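PDB 4UHP: bacteriocin immunity protein from Pseudomonas aeruginosa, which probably protects the producing cell by binding the DNase domain of pyocin AP41, with which it forms a tight complex. Local coordinates for residues I19-F23 against K24-G28. Sequence-based numbering, arbitrary orientation.
Sequences IEEFF and KNKSG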
# COMPACT_ATOMS: atom_id res chain seq x y z
N ILE D 19 -1.60 14.95 6.17
CA ILE D 19 -1.64 14.40 4.81
C ILE D 19 -0.25 14.39 4.17
O ILE D 19 0.10 13.46 3.45
CB ILE D 19 -2.60 15.20 3.92
CG1 ILE D 19 -4.00 15.24 4.55
CG2 ILE D 19 -2.68 14.58 2.54
CD1 ILE D 19 -4.56 13.86 4.85
N GLU D 20 0.55 15.41 4.46
CA GLU D 20 1.90 15.51 3.92
C GLU D 20 2.77 14.31 4.34
O GLU D 20 3.73 13.97 3.66
CB GLU D 20 2.56 16.81 4.37
CG GLU D 20 2.01 18.05 3.67
CD GLU D 20 2.52 19.34 4.27
OE1 GLU D 20 3.03 19.31 5.41
OE2 GLU D 20 2.41 20.39 3.61
N GLU D 21 2.40 13.69 5.45
CA GLU D 21 3.16 12.56 5.98
C GLU D 21 2.99 11.32 5.10
O GLU D 21 3.75 10.36 5.21
CB GLU D 21 2.73 12.27 7.42
CG GLU D 21 3.74 11.47 8.23
CD GLU D 21 3.65 11.73 9.73
OE1 GLU D 21 3.01 12.73 10.12
OE2 GLU D 21 4.21 10.94 10.51
N PHE D 22 2.00 11.35 4.21
CA PHE D 22 1.80 10.27 3.24
C PHE D 22 2.68 10.45 2.00
O PHE D 22 2.55 9.70 1.04
CB PHE D 22 0.33 10.19 2.84
CG PHE D 22 -0.58 9.76 3.95
CD1 PHE D 22 -0.81 8.41 4.20
CD2 PHE D 22 -1.20 10.69 4.76
CE1 PHE D 22 -1.64 8.02 5.22
CE2 PHE D 22 -2.03 10.30 5.79
CZ PHE D 22 -2.25 8.96 6.02
N PHE D 23 3.56 11.44 2.03
CA PHE D 23 4.42 11.74 0.89
C PHE D 23 5.88 11.90 1.32
O PHE D 23 6.78 11.81 0.49
CB PHE D 23 3.95 13.00 0.17
CG PHE D 23 2.60 12.87 -0.46
CD1 PHE D 23 1.44 13.08 0.27
CD2 PHE D 23 2.48 12.53 -1.80
CE1 PHE D 23 0.19 12.96 -0.31
CE2 PHE D 23 1.23 12.41 -2.40
CZ PHE D 23 0.09 12.62 -1.65
N LYS D 24 6.09 12.15 2.60
CA LYS D 24 7.43 12.36 3.15
C LYS D 24 7.57 11.67 4.50
O LYS D 24 6.57 11.32 5.13
CB LYS D 24 7.74 13.85 3.30
CG LYS D 24 7.36 14.43 4.66
CD LYS D 24 7.71 15.91 4.75
CE LYS D 24 6.47 16.78 4.58
NZ LYS D 24 6.67 18.15 5.13
N ASN D 25 8.80 11.47 4.94
CA ASN D 25 9.06 10.87 6.24
C ASN D 25 9.21 11.92 7.33
O ASN D 25 10.32 12.20 7.78
CB ASN D 25 10.30 9.98 6.19
CG ASN D 25 10.38 9.02 7.36
OD1 ASN D 25 9.65 9.16 8.34
ND2 ASN D 25 11.28 8.05 7.26
N LYS D 26 8.09 12.50 7.75
CA LYS D 26 8.09 13.52 8.79
C LYS D 26 8.54 12.97 10.13
O LYS D 26 9.32 13.60 10.84
CB LYS D 26 6.70 14.14 8.93
CG LYS D 26 6.52 15.44 8.17
CD LYS D 26 5.28 16.18 8.62
CE LYS D 26 5.14 17.51 7.91
NZ LYS D 26 3.92 18.22 8.35
N SER D 27 8.03 11.78 10.47
CA SER D 27 8.28 11.18 11.77
C SER D 27 9.72 10.74 11.93
O SER D 27 10.27 10.79 13.03
CB SER D 27 7.34 9.99 11.98
OG SER D 27 7.55 9.00 10.98
N GLY D 28 10.34 10.31 10.83
CA GLY D 28 11.70 9.81 10.86
C GLY D 28 11.74 8.33 11.17
O GLY D 28 12.80 7.70 11.15
O HOH W 1 6.48 10.02 8.87
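Glu20 faces Lys24 and Lys26 in a small salt-bridge network, set in the loop that leads from helix 12-19 to helix 31-49 of this colicin-type immunity protein. The Lys26 side chain can be followed outward. Lys26 CB packs against the carboxylate carbon CD of Glu21, 4.0 Å away. Beyond CG the chain runs extended (chi3 177°, chi4 180°), which carries Lys26 CE past Glu21 to 3.7 Å from Glu20 OE1. Lys26 NZ forms a salt bridge with Glu20 OE1 at 3.3 Å, nearly along the C-O axis, and also donates to the carbonyl O of Glu17. Lys24 bends at chi3 (102°) and brings its CE to 3.9 Å from Glu20 CB. The salt bridge of its NZ to Glu20 OE1 is long. Its backbone N makes a weak hydrogen bond to Glu20 O. Glu21 OE2 lies 3.6 Å from Ser27 CB, and its salt bridge is to Arg37 NE of helix 31-49. Nearby, Phe22 and Phe23 pack against the partner protein, so the loop borders the interface. A water links the two halves: it lies 2.9 Å from Glu21 OE2, in hydrogen-bonding position, and accepts from Ser27 N at 2.8 Å.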